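PDB 6OTU: glucose-6-phosphate isomerase from Chlamydia trachomatis D/UW-3/CX, which catalyses the reversible isomerization of glucose-6-phosphate to fructose-6-phosphate. Local coordinates for residues 149-155 with 203-209; 156-161 with 182-186. One frame throughout, in Å; residues are numbered along the deposited sequence.

Contact 1: 149-155 with 203-209; sequences FSTLVQI and QTLVVVV
Leu-205 N gives its hydrogen to Thr-151 O over 2.8 Å, and from there a ladder of bonds runs alternately between the two strands: Val-153 N to Leu-205 O, Val-207 N to Val-153 O, Ile-155 N to Val-207 O, and finally a nearly straight bond (176°) from Val-209 N to Ile-155 O. On one face the methyl CG2 of Val-207 fits against Leu-152 CD1 at 3.6 Å, while Leu-152 and Leu-205 lie side by side and point the same way. On the other face Ile-155 CD1 reaches Val-206 CG1 at 3.6 Å, and Val-153 CG2 meets Thr-204 CG2. Strand 204-209 is the middle strand of a five-stranded parallel sheet in the SIS-type alpha/beta domain, with 151-155 beside it. Gln-154 bends at chi2 (136°), which lays its amide against Val-209 CG2, 3.6 Å from Gln-154 CD. Where the strands begin, Leu-205 CB sits over a face of the Phe-149 ring, 4.0 Å from its centroid, a CH-pi contact, and Gln-203 O accepts from Thr-151 N and, weakly, from Ser-150 N. Farther out, Gln-154 NE2 is hydrogen-bonded to Ser-160 O, helix 275-285 packs over Leu-152 and Val-207, and helix 216-231 over Val-153, Ile-155 and Val-208.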
loop_
_atom_site.group_PDB
_atom_site.type_symbol
_atom_site.label_atom_id
_atom_site.label_comp_id
_atom_site.label_asym_id
_atom_site.label_seq_id
_atom_site.Cartn_x
_atom_site.Cartn_y
_atom_site.Cartn_z
ATOM N N PHE A 149 -25.729 -7.112 20.022
ATOM C CA PHE A 149 -25.289 -6.272 18.910
ATOM C C PHE A 149 -24.897 -7.106 17.696
ATOM O O PHE A 149 -24.255 -8.155 17.821
ATOM C CB PHE A 149 -24.101 -5.403 19.305
ATOM C CG PHE A 149 -24.302 -4.640 20.588
ATOM C CD1 PHE A 149 -24.949 -3.414 20.588
ATOM C CD2 PHE A 149 -23.831 -5.142 21.787
ATOM C CE1 PHE A 149 -25.119 -2.701 21.773
ATOM C CE2 PHE A 149 -24.005 -4.435 22.970
ATOM C CZ PHE A 149 -24.647 -3.220 22.965
ATOM N N SER A 150 -25.268 -6.614 16.516
ATOM C CA SER A 150 -24.859 -7.193 15.247
ATOM C C SER A 150 -23.654 -6.492 14.635
ATOM O O SER A 150 -23.041 -7.040 13.717
ATOM C CB SER A 150 -26.037 -7.126 14.268
ATOM O OG SER A 150 -26.405 -5.770 14.080
ATOM N N THR A 151 -23.286 -5.320 15.146
ATOM C CA THR A 151 -22.385 -4.390 14.476
ATOM C C THR A 151 -21.396 -3.801 15.471
ATOM O O THR A 151 -21.802 -3.308 16.526
ATOM C CB THR A 151 -23.199 -3.267 13.829
ATOM O OG1 THR A 151 -24.149 -3.850 12.928
ATOM C CG2 THR A 151 -22.305 -2.295 13.084
ATOM N N LEU A 152 -20.110 -3.825 15.131
ATOM C CA LEU A 152 -19.078 -3.201 15.951
ATOM C C LEU A 152 -18.321 -2.173 15.115
ATOM O O LEU A 152 -17.925 -2.460 13.978
ATOM C CB LEU A 152 -18.107 -4.250 16.528
ATOM C CG LEU A 152 -17.089 -3.724 17.554
ATOM C CD1 LEU A 152 -16.819 -4.752 18.615
ATOM C CD2 LEU A 152 -15.773 -3.282 16.911
ATOM N N VAL A 153 -18.104 -0.986 15.687
ATOM C CA VAL A 153 -17.369 0.101 15.032
ATOM C C VAL A 153 -16.166 0.457 15.893
ATOM O O VAL A 153 -16.322 0.975 17.004
ATOM C CB VAL A 153 -18.243 1.339 14.804
ATOM C CG1 VAL A 153 -17.403 2.465 14.203
ATOM C CG2 VAL A 153 -19.429 0.995 13.902
ATOM N N GLN A 154 -14.968 0.187 15.396
ATOM C CA GLN A 154 -13.759 0.537 16.127
ATOM C C GLN A 154 -13.325 1.936 15.721
ATOM O O GLN A 154 -13.004 2.175 14.553
ATOM C CB GLN A 154 -12.637 -0.463 15.866
ATOM C CG GLN A 154 -11.373 -0.166 16.643
ATOM C CD GLN A 154 -10.743 -1.406 17.268
ATOM O OE1 GLN A 154 -11.442 -2.325 17.721
ATOM N NE2 GLN A 154 -9.411 -1.426 17.314
ATOM N N ILE A 155 -13.335 2.851 16.684
ATOM C CA ILE A 155 -12.835 4.208 16.520
ATOM C C ILE A 155 -11.425 4.242 17.090
ATOM O O ILE A 155 -11.219 3.966 18.277
ATOM C CB ILE A 155 -13.742 5.236 17.222
ATOM C CG1 ILE A 155 -15.141 5.247 16.591
ATOM C CG2 ILE A 155 -13.112 6.623 17.186
ATOM C CD1 ILE A 155 -16.103 6.250 17.206
ATOM N N GLN A 203 -28.296 -1.307 16.955
ATOM C CA GLN A 203 -27.640 -2.605 16.905
ATOM C C GLN A 203 -26.123 -2.505 16.982
ATOM O O GLN A 203 -25.437 -3.522 16.854
ATOM C CB GLN A 203 -28.050 -3.343 15.625
ATOM C CG GLN A 203 -29.339 -4.139 15.757
ATOM C CD GLN A 203 -29.332 -5.058 16.977
ATOM O OE1 GLN A 203 -28.525 -5.986 17.059
ATOM N NE2 GLN A 203 -30.229 -4.798 17.928
ATOM N N THR A 204 -25.580 -1.314 17.199
ATOM C CA THR A 204 -24.154 -1.064 17.033
ATOM C C THR A 204 -23.491 -0.876 18.388
ATOM O O THR A 204 -23.984 -0.121 19.230
ATOM C CB THR A 204 -23.903 0.174 16.157
ATOM O OG1 THR A 204 -24.397 -0.055 14.827
ATOM C CG2 THR A 204 -22.423 0.476 16.081
ATOM N N LEU A 205 -22.377 -1.565 18.588
ATOM C CA LEU A 205 -21.483 -1.319 19.707
ATOM C C LEU A 205 -20.284 -0.508 19.203
ATOM O O LEU A 205 -19.621 -0.907 18.241
ATOM C CB LEU A 205 -21.035 -2.652 20.320
ATOM C CG LEU A 205 -19.929 -2.526 21.371
ATOM C CD1 LEU A 205 -20.511 -1.920 22.649
ATOM C CD2 LEU A 205 -19.243 -3.864 21.651
ATOM N N VAL A 206 -20.019 0.638 19.825
ATOM C CA VAL A 206 -18.923 1.507 19.396
ATOM C C VAL A 206 -17.754 1.316 20.349
ATOM O O VAL A 206 -17.878 1.584 21.547
ATOM C CB VAL A 206 -19.348 2.984 19.363
ATOM C CG1 VAL A 206 -18.143 3.864 19.012
ATOM C CG2 VAL A 206 -20.503 3.198 18.394
ATOM N N VAL A 207 -16.612 0.881 19.835
ATOM C CA VAL A 207 -15.436 0.608 20.658
ATOM C C VAL A 207 -14.407 1.696 20.366
ATOM O O VAL A 207 -13.785 1.711 19.296
ATOM C CB VAL A 207 -14.863 -0.794 20.398
ATOM C CG1 VAL A 207 -13.709 -1.104 21.366
ATOM C CG2 VAL A 207 -15.957 -1.839 20.539
ATOM N N VAL A 208 -14.236 2.613 21.310
ATOM C CA VAL A 208 -13.254 3.683 21.183
ATOM C C VAL A 208 -11.930 3.193 21.763
ATOM O O VAL A 208 -11.830 2.900 22.962
ATOM C CB VAL A 208 -13.728 4.966 21.885
ATOM C CG1 VAL A 208 -12.930 6.162 21.390
ATOM C CG2 VAL A 208 -15.216 5.172 21.655
ATOM N N VAL A 209 -10.918 3.101 20.915
ATOM C CA VAL A 209 -9.637 2.515 21.274
ATOM C C VAL A 209 -8.596 3.620 21.169
ATOM O O VAL A 209 -8.311 4.114 20.069
ATOM C CB VAL A 209 -9.281 1.318 20.374
ATOM C CG1 VAL A 209 -7.934 0.735 20.764
ATOM C CG2 VAL A 209 -10.380 0.251 20.431
#

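Contact 2: 156-161 with 182-186; sequences GIGGSE and FFVSN. With G6Q (glucose-6-phosphate), chain E.
The glycine-rich turn Gly-156 to Ser-160, between strand 151-155 and helix 162-172, forms part of the glucose-6-phosphate pocket and leans on the end of the neighbouring edge strand 180-184. Gly-156 N extends the sheet pairing by one bond, to Val-184 O at 3.0 Å. Just beyond it Gly-156 O presses on Ser-185 CB, and Ile-157 CD1 lies 3.6 Å from Ser-185 O. The carboxylate of Glu-161, the N-cap residue of helix 162-172, lies against Ser-185, with Glu-161 CD 3.7 Å from Ser-185 CB. Its OE2 is 3.4 Å from Ser-185 OG, a weak and unsettled bond; Ser-185 OG is also hydrogen-bonded to Asn-383 ND2 of the second subunit. Glu-161 CG is anti to its own backbone N (chi1 178°) and meets Phe-183 CD2, the carboxylate and ring planes standing 60° apart. On the ligand side Gly-159 N donates to sugar O3 at 2.9 Å and more weakly to O4, while Ser-160 OG donates to phosphate O1P at 2.7 Å. Gly-158 CA lies 3.4 Å from sugar O3, so backbone itself walls the pocket here. The turn thus holds the middle of the sugar through one backbone N-H and the phosphate through a hydroxyl.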
loop_
_atom_site.group_PDB
_atom_site.type_symbol
_atom_site.label_atom_id
_atom_site.label_comp_id
_atom_site.label_asym_id
_atom_site.label_seq_id
_atom_site.Cartn_x
_atom_site.Cartn_y
_atom_site.Cartn_z
ATOM N N GLY A 156 -10.459 4.575 16.250
ATOM C CA GLY A 156 -9.063 4.572 16.649
ATOM C C GLY A 156 -8.200 4.694 15.417
ATOM O O GLY A 156 -8.648 4.477 14.286
ATOM N N ILE A 157 -6.938 5.045 15.643
ATOM C CA ILE A 157 -6.035 5.349 14.543
ATOM C C ILE A 157 -4.668 4.759 14.847
ATOM O O ILE A 157 -4.345 4.447 15.997
ATOM C CB ILE A 157 -5.960 6.884 14.306
ATOM C CG1 ILE A 157 -5.334 7.235 12.939
ATOM C CG2 ILE A 157 -5.278 7.569 15.477
ATOM C CD1 ILE A 157 -5.515 8.724 12.542
ATOM N N GLY A 158 -3.863 4.589 13.792
ATOM C CA GLY A 158 -2.497 4.114 13.984
ATOM C C GLY A 158 -2.468 2.716 14.577
ATOM O O GLY A 158 -3.172 1.812 14.118
ATOM N N GLY A 159 -1.662 2.532 15.630
ATOM C CA GLY A 159 -1.603 1.247 16.312
ATOM C C GLY A 159 -2.938 0.777 16.865
ATOM O O GLY A 159 -3.139 -0.428 17.053
ATOM N N SER A 160 -3.862 1.700 17.123
ATOM C CA SER A 160 -5.189 1.342 17.610
ATOM C C SER A 160 -6.130 0.832 16.524
ATOM O O SER A 160 -7.231 0.385 16.866
ATOM C CB SER A 160 -5.845 2.529 18.334
ATOM O OG SER A 160 -5.138 2.874 19.522
ATOM N N GLU A 161 -5.738 0.878 15.243
ATOM C CA GLU A 161 -6.582 0.376 14.162
ATOM C C GLU A 161 -5.921 -0.701 13.313
ATOM O O GLU A 161 -6.543 -1.735 13.040
ATOM C CB GLU A 161 -7.018 1.525 13.242
ATOM C CG GLU A 161 -7.868 1.045 12.058
ATOM C CD GLU A 161 -7.595 1.786 10.759
ATOM O OE1 GLU A 161 -6.479 2.317 10.581
ATOM O OE2 GLU A 161 -8.507 1.831 9.906
ATOM N N PHE A 182 -16.622 -2.374 11.337
ATOM C CA PHE A 182 -16.142 -1.175 10.665
ATOM C C PHE A 182 -15.030 -0.538 11.481
ATOM O O PHE A 182 -14.943 -0.710 12.705
ATOM C CB PHE A 182 -17.277 -0.153 10.452
ATOM C CG PHE A 182 -18.424 -0.687 9.646
ATOM C CD1 PHE A 182 -19.469 -1.359 10.263
ATOM C CD2 PHE A 182 -18.443 -0.537 8.264
ATOM C CE1 PHE A 182 -20.514 -1.871 9.514
ATOM C CE2 PHE A 182 -19.489 -1.041 7.506
ATOM C CZ PHE A 182 -20.529 -1.707 8.130
ATOM N N PHE A 183 -14.179 0.217 10.789
ATOM C CA PHE A 183 -13.108 0.976 11.423
ATOM C C PHE A 183 -13.227 2.425 11.002
ATOM O O PHE A 183 -13.227 2.727 9.806
ATOM C CB PHE A 183 -11.725 0.430 11.058
ATOM C CG PHE A 183 -11.533 -0.996 11.447
ATOM C CD1 PHE A 183 -11.969 -2.015 10.617
ATOM C CD2 PHE A 183 -10.936 -1.325 12.660
ATOM C CE1 PHE A 183 -11.801 -3.342 10.989
ATOM C CE2 PHE A 183 -10.758 -2.653 13.028
ATOM C CZ PHE A 183 -11.193 -3.662 12.187
ATOM N N VAL A 184 -13.331 3.312 11.986
ATOM C CA VAL A 184 -13.341 4.754 11.770
ATOM C C VAL A 184 -12.059 5.300 12.391
ATOM O O VAL A 184 -11.848 5.190 13.607
ATOM C CB VAL A 184 -14.599 5.404 12.376
ATOM C CG1 VAL A 184 -14.547 6.931 12.287
ATOM C CG2 VAL A 184 -15.836 4.875 11.694
ATOM N N SER A 185 -11.199 5.878 11.559
ATOM C CA SER A 185 -9.858 6.234 12.007
ATOM C C SER A 185 -9.499 7.677 11.662
ATOM O O SER A 185 -9.125 8.455 12.545
ATOM C CB SER A 185 -8.840 5.261 11.400
ATOM O OG SER A 185 -8.993 5.180 9.981
ATOM N N ASN A 186 -9.619 8.043 10.386
ATOM C CA ASN A 186 -9.188 9.355 9.909
ATOM C C ASN A 186 -9.989 10.476 10.569
ATOM O O ASN A 186 -11.186 10.346 10.843
ATOM C CB ASN A 186 -9.360 9.426 8.381
ATOM C CG ASN A 186 -8.423 10.439 7.708
ATOM O OD1 ASN A 186 -7.999 11.428 8.307
ATOM N ND2 ASN A 186 -8.112 10.185 6.436
HETATM C C1 G6Q E . 1.857 3.348 17.826
HETATM C C2 G6Q E . 1.910 4.861 17.603
HETATM C C3 G6Q E . 0.627 5.444 17.020
HETATM C C4 G6Q E . -0.556 5.448 17.996
HETATM C C5 G6Q E . -1.688 6.345 17.495
HETATM C C6 G6Q E . -2.935 6.228 18.338
HETATM O O1 G6Q E . 2.744 2.812 18.404
HETATM O O2 G6Q E . 2.230 5.540 18.812
HETATM O O3 G6Q E . 0.260 4.724 15.841
HETATM O O4 G6Q E . -1.058 4.125 18.167
HETATM O O5 G6Q E . -1.226 7.699 17.460
HETATM O O6 G6Q E . -2.573 6.537 19.712
HETATM P P G6Q E . -3.648 6.292 20.895
HETATM O O1P G6Q E . -3.926 4.799 20.926
HETATM O O2P G6Q E . -2.938 6.784 22.150
HETATM O O3P G6Q E . -4.876 7.110 20.550
#

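Strand 151-155 is common ground: it pairs with 204-209 in contact 1 and with 180-184 on its other edge, while its continuation 156-161 enters contact 2. The centres of the two contacts lie about 12 Å apart. Gln-154 joins them through probable hydrogen bonds of 2.8 Å, from its N to Phe-182 O and from Val-184 N to its O, and Val-209 O packs 3.4 Å from Ser-160 CB. Contact 2 touches glucose-6-phosphate directly, whereas in contact 1 the side chain of Val-209 stays about 6 Å from it. The Ile-157 side chain is about 6 Å from that of active-site Lys-501, against about 11 Å for Val-209, and packs on active-site His-386 of the second subunit.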